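Local coordinates for entry-fusion complex associated protein OPG083 (Vaccinia virus, PDB 6CJ6) that is a component of the vaccinia entry-fusion complex, which merges the viral and cellular membranes and opens a pore for the virion core, at residues Asn12-Ser17 against Thr64-Ser69; Gln20-His25 against Lys54-Ser59; Glu72-Ser75 against Asp81-Ala84; Leu122-Cys127 against Met135-Val140. One frame throughout, in Å; residues are numbered along the deposited sequence.

Interaction 1: residues Asn12-Ser17 against Thr64-Ser69. With PDO (1,3-propandiol), chain X.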
loop_
_atom_site.group_PDB
_atom_site.type_symbol
_atom_site.label_atom_id
_atom_site.label_comp_id
_atom_site.label_asym_id
_atom_site.label_seq_id
_atom_site.Cartn_x
_atom_site.Cartn_y
_atom_site.Cartn_z
ATOM N N ASN A 12 -3.333 5.563 6.045
ATOM C CA ASN A 12 -4.277 4.943 6.969
ATOM C C ASN A 12 -5.651 4.797 6.330
ATOM O O ASN A 12 -6.274 3.732 6.402
ATOM C CB ASN A 12 -4.368 5.767 8.252
ATOM C CG ASN A 12 -3.076 5.763 9.038
ATOM O OD1 ASN A 12 -2.276 6.698 8.947
ATOM N ND2 ASN A 12 -2.861 4.707 9.816
ATOM N N LEU A 13 -6.143 5.864 5.696
ATOM C CA LEU A 13 -7.435 5.783 5.025
ATOM C C LEU A 13 -7.395 4.788 3.872
ATOM O O LEU A 13 -8.355 4.038 3.657
ATOM C CB LEU A 13 -7.861 7.167 4.533
ATOM C CG LEU A 13 -7.911 8.258 5.603
ATOM C CD1 LEU A 13 -8.480 9.548 5.034
ATOM C CD2 LEU A 13 -8.716 7.791 6.807
ATOM N N PHE A 14 -6.289 4.760 3.124
ATOM C CA PHE A 14 -6.182 3.844 1.993
ATOM C C PHE A 14 -6.193 2.395 2.455
ATOM O O PHE A 14 -6.960 1.571 1.942
ATOM C CB PHE A 14 -4.913 4.143 1.190
ATOM C CG PHE A 14 -4.510 3.036 0.250
ATOM C CD1 PHE A 14 -5.084 2.928 -1.006
ATOM C CD2 PHE A 14 -3.556 2.102 0.627
ATOM C CE1 PHE A 14 -4.716 1.909 -1.869
ATOM C CE2 PHE A 14 -3.186 1.082 -0.228
ATOM C CZ PHE A 14 -3.768 0.985 -1.480
ATOM N N ILE A 15 -5.340 2.059 3.425
ATOM C CA ILE A 15 -5.201 0.659 3.809
ATOM C C ILE A 15 -6.476 0.148 4.469
ATOM O O ILE A 15 -6.873 -1.004 4.265
ATOM C CB ILE A 15 -3.938 0.429 4.662
ATOM C CG1 ILE A 15 -3.630 -1.067 4.750
ATOM C CG2 ILE A 15 -4.088 1.034 6.050
ATOM C CD1 ILE A 15 -3.401 -1.718 3.400
ATOM N N ASP A 16 -7.151 0.996 5.250
ATOM C CA ASP A 16 -8.415 0.588 5.853
ATOM C C ASP A 16 -9.445 0.261 4.782
ATOM O O ASP A 16 -10.187 -0.720 4.903
ATOM C CB ASP A 16 -8.929 1.685 6.785
ATOM C CG ASP A 16 -8.089 1.822 8.038
ATOM O OD1 ASP A 16 -7.238 0.941 8.276
ATOM O OD2 ASP A 16 -8.277 2.809 8.782
ATOM N N SER A 17 -9.496 1.070 3.721
ATOM C CA SER A 17 -10.348 0.760 2.578
ATOM C C SER A 17 -9.891 -0.515 1.885
ATOM O O SER A 17 -10.710 -1.373 1.536
ATOM C CB SER A 17 -10.324 1.926 1.591
ATOM O OG SER A 17 -10.877 1.546 0.342
ATOM N N THR A 64 -6.464 -4.124 -8.709
ATOM C CA THR A 64 -7.781 -3.549 -8.973
ATOM C C THR A 64 -8.370 -2.915 -7.717
ATOM O O THR A 64 -8.743 -1.736 -7.725
ATOM C CB THR A 64 -8.719 -4.607 -9.559
ATOM O OG1 THR A 64 -8.225 -5.025 -10.836
ATOM C CG2 THR A 64 -10.113 -4.036 -9.736
ATOM N N LEU A 65 -8.458 -3.679 -6.624
ATOM C CA LEU A 65 -8.914 -3.110 -5.359
ATOM C C LEU A 65 -7.908 -2.106 -4.810
ATOM O O LEU A 65 -8.291 -1.151 -4.124
ATOM C CB LEU A 65 -9.148 -4.223 -4.340
ATOM C CG LEU A 65 -10.141 -5.323 -4.717
ATOM C CD1 LEU A 65 -10.090 -6.455 -3.704
ATOM C CD2 LEU A 65 -11.546 -4.762 -4.819
ATOM N N MET A 66 -6.622 -2.319 -5.095
ATOM C CA MET A 66 -5.593 -1.350 -4.739
ATOM C C MET A 66 -5.854 -0.008 -5.409
ATOM O O MET A 66 -5.662 1.048 -4.799
ATOM C CB MET A 66 -4.240 -1.907 -5.176
ATOM C CG MET A 66 -3.019 -1.166 -4.723
ATOM S SD MET A 66 -1.684 -2.359 -4.485
ATOM C CE MET A 66 -1.842 -2.602 -2.728
ATOM N N VAL A 67 -6.303 -0.029 -6.665
ATOM C CA VAL A 67 -6.553 1.218 -7.380
ATOM C C VAL A 67 -7.886 1.834 -6.967
ATOM O O VAL A 67 -7.997 3.059 -6.833
ATOM C CB VAL A 67 -6.435 1.003 -8.900
ATOM C CG1 VAL A 67 -7.057 2.162 -9.660
ATOM C CG2 VAL A 67 -4.976 0.852 -9.287
ATOM N N GLU A 68 -8.915 1.005 -6.756
ATOM C CA GLU A 68 -10.187 1.515 -6.253
ATOM C C GLU A 68 -9.978 2.315 -4.976
ATOM O O GLU A 68 -10.483 3.435 -4.838
ATOM C CB GLU A 68 -11.161 0.367 -5.980
ATOM C CG GLU A 68 -11.577 -0.458 -7.185
ATOM C CD GLU A 68 -12.685 -1.447 -6.849
ATOM O OE1 GLU A 68 -13.678 -1.037 -6.212
ATOM O OE2 GLU A 68 -12.560 -2.636 -7.212
ATOM N N SER A 69 -9.219 1.750 -4.032
ATOM C CA SER A 69 -8.988 2.427 -2.762
ATOM C C SER A 69 -8.209 3.722 -2.960
ATOM O O SER A 69 -8.502 4.735 -2.314
ATOM C CB SER A 69 -8.249 1.493 -1.799
ATOM O OG SER A 69 -8.946 0.269 -1.624
HETATM C C1 PDO X . -13.809 2.592 2.978
HETATM O O1 PDO X . -12.587 2.602 3.725
HETATM C C2 PDO X . -13.581 1.897 1.641
HETATM C C3 PDO X . -13.864 0.404 1.747
HETATM O O3 PDO X . -13.487 -0.241 0.526
#
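Phe14 and Ser69 carry most of this helix-to-helix contact, with Ser17 and Met66 beside them. The Phe14 ring, its CG anti to the backbone N (chi1 164°), reaches across to the 64-69 helix, where its CE1 lies 3.2 Å from Met66 O. That carbonyl oxygen sits at the ring edge, close to the ring plane, and so faces the aromatic C-H groups rather than the pi cloud. The ring's CE1 is also 3.6 Å from Ser69 CB, which approaches obliquely, while its CZ meets Met66 CG at 4.0 Å. Beyond the contact, the ring packs on Leu151, Ile154 and Leu158 of helix 145-158.

One turn on from Phe14, the hydroxyls of Ser17 and Ser69 come together, OG to OG 3.0 Å. Ser69 OG is committed to its own helix, donating to Leu65 O over 2.9 Å; Ser69 N reaches the same oxygen from the other face of its carbonyl plane. Ser17 OG is hydrogen-bonded to Glu72, and O3 of a bound 1,3-propanediol lies 3.2 Å from both Ser17 O and Ser17 OG, two alternative acceptors for its one proton.

The axes of segments 12-17 and 64-69 approach to 9.3 Å, at 137° between their N-to-C directions. Two serines and an aromatic ring fill the interface, a buried helix-helix packing that joins helices 10-24 and 59-74 in the helical layer of the L1/F9 fold.

Interaction 2: residues Gln20-His25 against Lys54-Ser59. With PDO (1,3-propandiol), chain X.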
loop_
_atom_site.group_PDB
_atom_site.type_symbol
_atom_site.label_atom_id
_atom_site.label_comp_id
_atom_site.label_asym_id
_atom_site.label_seq_id
_atom_site.Cartn_x
_atom_site.Cartn_y
_atom_site.Cartn_z
ATOM N N GLN A 20 -10.692 -3.884 3.819
ATOM C CA GLN A 20 -12.085 -4.309 3.690
ATOM C C GLN A 20 -12.296 -5.108 2.410
ATOM O O GLN A 20 -12.929 -6.170 2.420
ATOM C CB GLN A 20 -13.008 -3.090 3.692
ATOM C CG GLN A 20 -13.352 -2.533 5.057
ATOM C CD GLN A 20 -14.467 -1.504 4.981
ATOM O OE1 GLN A 20 -15.166 -1.409 3.975
ATOM N NE2 GLN A 20 -14.633 -0.724 6.043
ATOM N N LYS A 21 -11.771 -4.603 1.293
ATOM C CA LYS A 21 -11.959 -5.274 0.013
ATOM C C LYS A 21 -11.229 -6.612 -0.025
ATOM O O LYS A 21 -11.729 -7.581 -0.607
ATOM C CB LYS A 21 -11.483 -4.360 -1.113
ATOM C CG LYS A 21 -12.204 -3.019 -1.175
ATOM C CD LYS A 21 -11.283 -1.933 -1.707
ATOM C CE LYS A 21 -11.998 -0.989 -2.662
ATOM N NZ LYS A 21 -13.067 -0.193 -2.001
ATOM N N LEU A 22 -10.049 -6.687 0.597
ATOM C CA LEU A 22 -9.299 -7.940 0.612
ATOM C C LEU A 22 -10.063 -9.035 1.346
ATOM O O LEU A 22 -10.045 -10.200 0.929
ATOM C CB LEU A 22 -7.928 -7.729 1.256
ATOM C CG LEU A 22 -6.900 -6.894 0.495
ATOM C CD1 LEU A 22 -5.594 -6.822 1.270
ATOM C CD2 LEU A 22 -6.670 -7.459 -0.895
ATOM N N ALA A 23 -10.733 -8.682 2.447
ATOM C CA ALA A 23 -11.470 -9.679 3.217
ATOM C C ALA A 23 -12.659 -10.230 2.441
ATOM O O ALA A 23 -12.969 -11.423 2.551
ATOM C CB ALA A 23 -11.937 -9.081 4.544
ATOM N N GLN A 24 -13.332 -9.387 1.656
ATOM C CA GLN A 24 -14.466 -9.860 0.867
ATOM C C GLN A 24 -14.014 -10.752 -0.284
ATOM O O GLN A 24 -14.611 -11.808 -0.526
ATOM C CB GLN A 24 -15.269 -8.674 0.333
ATOM C CG GLN A 24 -15.663 -7.683 1.399
ATOM C CD GLN A 24 -16.379 -6.478 0.833
ATOM O OE1 GLN A 24 -16.779 -6.464 -0.332
ATOM N NE2 GLN A 24 -16.543 -5.452 1.658
ATOM N N HIS A 25 -12.964 -10.346 -1.004
ATOM C CA HIS A 25 -12.498 -11.065 -2.188
ATOM C C HIS A 25 -11.655 -12.294 -1.871
ATOM O O HIS A 25 -10.874 -12.732 -2.725
ATOM C CB HIS A 25 -11.787 -10.121 -3.164
ATOM C CG HIS A 25 -12.725 -9.419 -4.095
ATOM N ND1 HIS A 25 -13.180 -8.136 -3.871
ATOM C CD2 HIS A 25 -13.313 -9.830 -5.244
ATOM C CE1 HIS A 25 -13.997 -7.784 -4.848
ATOM N NE2 HIS A 25 -14.095 -8.794 -5.693
ATOM N N LYS A 54 -2.292 -11.869 3.724
ATOM C CA LYS A 54 -3.656 -11.997 3.232
ATOM C C LYS A 54 -3.591 -12.221 1.731
ATOM O O LYS A 54 -4.156 -11.446 0.951
ATOM C CB LYS A 54 -4.455 -10.732 3.551
ATOM C CG LYS A 54 -5.854 -10.987 4.090
ATOM C CD LYS A 54 -6.529 -9.697 4.550
ATOM C CE LYS A 54 -6.098 -9.282 5.955
ATOM N NZ LYS A 54 -4.712 -8.735 6.027
ATOM N N CYS A 55 -2.893 -13.273 1.319
ATOM C CA CYS A 55 -2.580 -13.462 -0.085
ATOM C C CYS A 55 -3.780 -13.997 -0.852
ATOM O O CYS A 55 -4.724 -14.556 -0.288
ATOM C CB CYS A 55 -1.393 -14.404 -0.251
ATOM S SG CYS A 55 -0.138 -14.185 1.013
ATOM N N MET A 56 -3.727 -13.822 -2.170
ATOM C CA MET A 56 -4.825 -14.191 -3.043
ATOM C C MET A 56 -4.273 -14.770 -4.337
ATOM O O MET A 56 -3.058 -14.905 -4.522
ATOM C CB MET A 56 -5.767 -13.008 -3.280
ATOM C CG MET A 56 -5.089 -11.657 -3.210
ATOM S SD MET A 56 -6.312 -10.376 -2.911
ATOM C CE MET A 56 -7.113 -11.035 -1.450
ATOM N N SER A 57 -5.191 -15.101 -5.247
ATOM C CA SER A 57 -4.837 -15.901 -6.412
ATOM C C SER A 57 -3.947 -15.134 -7.382
ATOM O O SER A 57 -2.967 -15.687 -7.898
ATOM C CB SER A 57 -6.105 -16.399 -7.105
ATOM O OG SER A 57 -7.121 -15.411 -7.078
ATOM N N ASN A 58 -4.257 -13.866 -7.644
ATOM C CA ASN A 58 -3.578 -13.148 -8.710
ATOM C C ASN A 58 -3.371 -11.683 -8.348
ATOM O O ASN A 58 -4.114 -11.105 -7.552
ATOM C CB ASN A 58 -4.336 -13.269 -10.034
ATOM C CG ASN A 58 -5.821 -13.034 -9.878
ATOM O OD1 ASN A 58 -6.252 -12.248 -9.037
ATOM N ND2 ASN A 58 -6.617 -13.726 -10.685
ATOM N N SER A 59 -2.350 -11.089 -8.966
ATOM C CA SER A 59 -1.999 -9.707 -8.669
ATOM C C SER A 59 -2.960 -8.720 -9.319
ATOM O O SER A 59 -3.130 -7.602 -8.815
ATOM C CB SER A 59 -0.563 -9.432 -9.114
ATOM O OG SER A 59 -0.375 -9.806 -10.468
HETATM C C1 PDO X . -13.809 2.592 2.978
HETATM O O1 PDO X . -12.587 2.602 3.725
HETATM C C2 PDO X . -13.581 1.897 1.641
HETATM C C3 PDO X . -13.864 0.404 1.747
HETATM O O3 PDO X . -13.487 -0.241 0.526
#
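The imidazole of His25 turns from the partner loop and has Lys21 O at its edge, in the ring plane; what His25 offers Met56 is its backbone, with His25 O 4.3 Å from Met56 CE. The main contact is made one turn earlier by Leu22, whose side chain points at the loop formed by residues 54-58 between strand 47-53 and helix 59-74.

Leu22 CD2 rests on the end of Met56, 3.6 Å from its SD, and the two side chains cross at about a right angle. A bend at the last torsion of Met56 (chi3 53°) folds CE back toward the helix, so that sulfur and methyl both touch the same leucine branch. At the other end of the leucine, CB meets Lys54 CD at 4.1 Å. Here the lysine contributes aliphatic chain, while its NZ is hydrogen-bonded to another 1,3-propanediol. Val140 of strand 133-141 touches both Leu22 and Lys54, and neighbouring Cys55 is tied to Cys33 by a disulfide.

On the flank of the helix, Lys21 NZ donates to O3 of the 1,3-propanediol that also binds Ser17, over 2.6 Å, and Gln20 OE1 approaches its C3.

The contact between helix end and loop probably rests mainly on van der Waals packing of hydrocarbon and thioether; Lys54 joins in by its methylenes, and its ammonium group is engaged apart from the leucine.

Interaction 3: residues Glu72-Ser75 against Asp81-Ala84. Unlike the reference sequence in segment 81-84: Ala84 (reference Arg). With PDO (1,3-propandiol), chain X.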
loop_
_atom_site.group_PDB
_atom_site.type_symbol
_atom_site.label_atom_id
_atom_site.label_comp_id
_atom_site.label_asym_id
_atom_site.label_seq_id
_atom_site.Cartn_x
_atom_site.Cartn_y
_atom_site.Cartn_z
ATOM N N GLU A 72 -10.563 6.268 -4.359
ATOM C CA GLU A 72 -11.524 6.603 -3.315
ATOM C C GLU A 72 -10.915 7.527 -2.268
ATOM O O GLU A 72 -11.564 8.474 -1.812
ATOM C CB GLU A 72 -12.026 5.324 -2.652
ATOM C CG GLU A 72 -12.871 5.579 -1.430
ATOM C CD GLU A 72 -12.895 4.400 -0.487
ATOM O OE1 GLU A 72 -12.634 3.267 -0.945
ATOM O OE2 GLU A 72 -13.163 4.615 0.715
ATOM N N VAL A 73 -9.666 7.270 -1.878
ATOM C CA VAL A 73 -9.051 8.037 -0.802
ATOM C C VAL A 73 -8.493 9.360 -1.312
ATOM O O VAL A 73 -8.582 10.387 -0.631
ATOM C CB VAL A 73 -7.991 7.185 -0.079
ATOM C CG1 VAL A 73 -6.965 8.069 0.616
ATOM C CG2 VAL A 73 -8.665 6.258 0.917
ATOM N N ILE A 74 -7.916 9.363 -2.517
ATOM C CA ILE A 74 -7.268 10.567 -3.025
ATOM C C ILE A 74 -8.265 11.682 -3.319
ATOM O O ILE A 74 -7.881 12.856 -3.345
ATOM C CB ILE A 74 -6.374 10.246 -4.239
ATOM C CG1 ILE A 74 -5.144 11.154 -4.248
ATOM C CG2 ILE A 74 -7.158 10.374 -5.539
ATOM C CD1 ILE A 74 -4.192 10.884 -3.110
ATOM N N SER A 75 -9.544 11.351 -3.520
ATOM C CA SER A 75 -10.537 12.368 -3.852
ATOM C C SER A 75 -10.715 13.400 -2.746
ATOM O O SER A 75 -11.242 14.487 -3.008
ATOM C CB SER A 75 -11.878 11.712 -4.189
ATOM O OG SER A 75 -11.768 10.910 -5.352
ATOM N N ASP A 81 -3.671 18.667 -6.210
ATOM C CA ASP A 81 -2.978 17.707 -5.357
ATOM C C ASP A 81 -3.262 16.274 -5.791
ATOM O O ASP A 81 -2.375 15.416 -5.728
ATOM C CB ASP A 81 -3.376 17.921 -3.897
ATOM C CG ASP A 81 -2.914 19.261 -3.361
ATOM O OD1 ASP A 81 -1.701 19.545 -3.440
ATOM O OD2 ASP A 81 -3.765 20.036 -2.872
ATOM N N ARG A 82 -4.490 16.001 -6.240
ATOM C CA ARG A 82 -4.854 14.650 -6.656
ATOM C C ARG A 82 -4.060 14.215 -7.880
ATOM O O ARG A 82 -3.415 13.160 -7.871
ATOM C CB ARG A 82 -6.354 14.580 -6.944
ATOM C CG ARG A 82 -7.220 14.650 -5.711
ATOM C CD ARG A 82 -8.701 14.650 -6.055
ATOM N NE ARG A 82 -9.273 15.990 -5.968
ATOM C CZ ARG A 82 -10.575 16.253 -6.000
ATOM N NH1 ARG A 82 -11.451 15.264 -6.113
ATOM N NH2 ARG A 82 -11.002 17.506 -5.911
ATOM N N ARG A 83 -4.105 15.011 -8.950
ATOM C CA ARG A 83 -3.440 14.620 -10.188
ATOM C C ARG A 83 -1.929 14.540 -10.021
ATOM O O ARG A 83 -1.281 13.711 -10.670
ATOM C CB ARG A 83 -3.808 15.587 -11.314
ATOM C CG ARG A 83 -5.184 15.495 -11.635
ATOM N N ALA A 84 -1.355 15.380 -9.157
ATOM C CA ALA A 84 0.092 15.382 -8.980
ATOM C C ALA A 84 0.576 14.064 -8.390
ATOM O O ALA A 84 1.492 13.428 -8.924
ATOM C CB ALA A 84 0.510 16.557 -8.096
HETATM C C1 PDO X . -13.809 2.592 2.978
HETATM O O1 PDO X . -12.587 2.602 3.725
HETATM C C2 PDO X . -13.581 1.897 1.641
HETATM C C3 PDO X . -13.864 0.404 1.747
HETATM O O3 PDO X . -13.487 -0.241 0.526
#
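Arg82 lies along the end of the 72-75 segment, its methylenes against Ile74 and its guanidinium against Ser75. Arg82 CG is 3.0 Å from Ile74 O, a tight approach of a methylene to a carbonyl oxygen, and CD is 3.4 Å from Ile74 O. The side chains themselves touch more loosely, Ile74 CG2 to Arg82 CG at 4.3 Å.

Farther out, Ser75 O lies over one face of the guanidinium, 3.1 Å above its plane and displaced toward the rim. Arg82 NH1 is the nitrogen nearest Ser75 O, at 3.2 Å, yet the angle is too poor for a hydrogen bond: the oxygen sits over the flat of the cation, not in line with an N-H. Any attraction there is probably electrostatic, between a carbonyl dipole and a delocalised positive charge. The sharp turn at chi3 (-102°) swings the guanidinium round from an otherwise extended start, laying it across Ser75.

The second shell surrounds the arginine with weak polar links and apolar packing. Arg82 NE makes a weak hydrogen bond to Pro78 O, and NH2 has a long, weak ion pair with Glu79. Leu93 packs against both Ile74 and Arg82, and Leu77 also touches the arginine. Ser75 OG is hydrogen-bonded to Ile71 O, one turn back. At the other end of the segment, Glu72 borders a 1,3-propanediol.

Structurally these are two consecutive helices, 59-74 and 79-89, joined by a short linker, with an arginine of the second packed on the C-terminal end of the first.

Interaction 4: residues Leu122-Cys127 against Met135-Val140. With MOH (methanol), chain B.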
loop_
_atom_site.group_PDB
_atom_site.type_symbol
_atom_site.label_atom_id
_atom_site.label_comp_id
_atom_site.label_asym_id
_atom_site.label_seq_id
_atom_site.Cartn_x
_atom_site.Cartn_y
_atom_site.Cartn_z
ATOM N N LEU A 122 10.662 -4.970 1.765
ATOM C CA LEU A 122 9.711 -3.888 1.550
ATOM C C LEU A 122 10.241 -2.606 2.174
ATOM O O LEU A 122 10.612 -2.592 3.353
ATOM C CB LEU A 122 8.340 -4.238 2.136
ATOM C CG LEU A 122 7.163 -3.730 1.300
ATOM C CD1 LEU A 122 7.312 -4.202 -0.136
ATOM C CD2 LEU A 122 5.842 -4.201 1.876
ATOM N N ASP A 123 10.268 -1.533 1.384
ATOM C CA ASP A 123 10.775 -0.232 1.813
ATOM C C ASP A 123 9.577 0.663 2.119
ATOM O O ASP A 123 8.788 0.980 1.224
ATOM C CB ASP A 123 11.643 0.371 0.709
ATOM C CG ASP A 123 12.281 1.694 1.104
ATOM O OD1 ASP A 123 12.055 2.168 2.237
ATOM O OD2 ASP A 123 13.018 2.264 0.272
ATOM N N ILE A 124 9.443 1.072 3.381
ATOM C CA ILE A 124 8.303 1.882 3.791
ATOM C C ILE A 124 8.671 3.360 3.790
ATOM O O ILE A 124 7.872 4.206 4.201
ATOM C CB ILE A 124 7.741 1.447 5.156
ATOM C CG1 ILE A 124 8.761 1.707 6.267
ATOM C CG2 ILE A 124 7.322 -0.020 5.134
ATOM C CD1 ILE A 124 8.196 1.500 7.641
ATOM N N GLY A 125 9.876 3.682 3.330
ATOM C CA GLY A 125 10.302 5.068 3.293
ATOM C C GLY A 125 10.543 5.664 4.666
ATOM O O GLY A 125 11.465 5.252 5.371
ATOM N N GLU A 126 9.723 6.637 5.058
ATOM C CA GLU A 126 9.909 7.374 6.303
ATOM C C GLU A 126 8.720 7.118 7.214
ATOM O O GLU A 126 7.591 7.509 6.893
ATOM C CB GLU A 126 10.027 8.874 6.031
ATOM C CG GLU A 126 10.966 9.243 4.897
ATOM C CD GLU A 126 10.504 10.481 4.147
ATOM O OE1 GLU A 126 9.486 11.083 4.553
ATOM O OE2 GLU A 126 11.155 10.849 3.146
ATOM N N CYS A 127 8.972 6.483 8.355
ATOM C CA CYS A 127 7.944 6.199 9.355
ATOM C C CYS A 127 8.325 6.951 10.629
ATOM O O CYS A 127 8.988 6.399 11.513
ATOM C CB CYS A 127 7.840 4.693 9.603
ATOM S SG CYS A 127 6.414 4.205 10.594
ATOM N N MET A 135 3.124 6.565 14.292
ATOM C CA MET A 135 2.600 6.403 12.941
ATOM C C MET A 135 2.273 4.930 12.728
ATOM O O MET A 135 3.178 4.099 12.604
ATOM C CB MET A 135 3.590 6.896 11.887
ATOM C CG MET A 135 3.117 6.634 10.465
ATOM S SD MET A 135 4.188 7.326 9.191
ATOM C CE MET A 135 3.963 9.080 9.471
ATOM N N LEU A 136 0.984 4.611 12.697
ATOM C CA LEU A 136 0.560 3.258 12.371
ATOM C C LEU A 136 0.694 3.032 10.871
ATOM O O LEU A 136 0.211 3.832 10.064
ATOM C CB LEU A 136 -0.890 3.043 12.802
ATOM C CG LEU A 136 -1.475 1.681 12.427
ATOM C CD1 LEU A 136 -0.835 0.580 13.264
ATOM C CD2 LEU A 136 -2.988 1.676 12.576
ATOM N N LEU A 137 1.354 1.934 10.498
ATOM C CA LEU A 137 1.642 1.626 9.095
ATOM C C LEU A 137 1.325 0.148 8.870
ATOM O O LEU A 137 2.188 -0.717 9.039
ATOM C CB LEU A 137 3.092 1.952 8.770
ATOM C CG LEU A 137 3.376 2.464 7.362
ATOM C CD1 LEU A 137 2.477 3.644 7.064
ATOM C CD2 LEU A 137 4.834 2.857 7.232
ATOM N N GLN A 138 0.082 -0.136 8.489
ATOM C CA GLN A 138 -0.350 -1.503 8.231
ATOM C C GLN A 138 0.157 -1.952 6.865
ATOM O O GLN A 138 -0.222 -1.381 5.837
ATOM C CB GLN A 138 -1.872 -1.581 8.285
ATOM C CG GLN A 138 -2.438 -1.383 9.673
ATOM C CD GLN A 138 -3.819 -0.777 9.651
ATOM O OE1 GLN A 138 -3.973 0.441 9.534
ATOM N NE2 GLN A 138 -4.838 -1.622 9.761
ATOM N N ILE A 139 1.008 -2.974 6.855
ATOM C CA ILE A 139 1.577 -3.530 5.633
ATOM C C ILE A 139 1.015 -4.934 5.459
ATOM O O ILE A 139 1.191 -5.794 6.333
ATOM C CB ILE A 139 3.116 -3.538 5.673
ATOM C CG1 ILE A 139 3.676 -2.181 5.238
ATOM C CG2 ILE A 139 3.678 -4.624 4.776
ATOM C CD1 ILE A 139 3.540 -1.085 6.261
ATOM N N VAL A 140 0.332 -5.169 4.342
ATOM C CA VAL A 140 -0.318 -6.447 4.074
ATOM C C VAL A 140 0.385 -7.131 2.911
ATOM O O VAL A 140 0.572 -6.531 1.845
ATOM C CB VAL A 140 -1.829 -6.284 3.821
ATOM C CG1 VAL A 140 -2.095 -5.230 2.760
ATOM C CG2 VAL A 140 -2.448 -7.616 3.426
HETATM C C MOH B . -1.050 -5.873 -1.945
HETATM O O MOH B . 0.257 -6.059 -1.439
#
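Leu122 and Ile139 lie alongside each other, pointing opposite ways, with Leu122 CD2 3.6 Å from Ile139 CG2. This is one end of a row of apolar contacts between two strands that run nearly antiparallel, at 162°, with their axes 9.0 Å apart. At that spacing side chains, not backbone bonds, join them.

Ile124 stands in the middle and divides its branches between two partners. Its side chain passes that of Leu137 at a slant, and Ile124 CD1 meets Leu137 CD2 at 3.6 Å, whereas its CG2 meets Ile139 CD1 at 4.1 Å, the two isoleucines being at about a right angle. The split follows from chi1 of Ile124 (66°), which puts CG1 in the crowded position between backbone N and carbonyl carbon and leaves CG2 beside the N. At the far end, Cys127 SG lies 4.1 Å from Met135 SD and 4.0 Å from Leu137 CD2, closing the row with sulfur; Cys127 is disulfide-bonded to Cys47.

Between Ile124 and Cys127 the strand bends through Gly125, whose positive phi suits glycine. Gly125 N donates to Asp123 OD1 over 2.9 Å, from above the carboxylate plane, in an Asx turn. Strand 119-127 bonds through its backbone to Glu39, Ile41 and Gln43 in one sheet, and strand 133-141 pairs with 47-53 in the other; Leu49 of 47-53 touches both Ile124 and Ile139.

The chemistry is that of a hydrophobic interface between two sheets: branched aliphatic groups and sulfur probably exclude water, and the carboxylate of Asp123 is bonded to Gly125 N and, in a salt bridge, to Lys156.

Interactions 1 and 4 are buried near the centre of the chain, whereas interactions 2 and 3 are only partly buried and lie farther out. Helix 10-24 serves both interaction 1 and interaction 2, and helix 59-74 both interaction 1 and interaction 3, making interaction 1 the hub. Interactions 1 and 3 also meet through polar side chains, and a 1,3-propanediol touches interactions 1, 2 and 3. Asn12 and Leu136 connect helix 10-24 to interaction 4, which lies about 20 Å from interaction 3 between centres. The sheet contact is mainly apolar, the central helix pair mixes ring and hydroxyls, and the outer contacts use the long chains of methionine, lysine and arginine.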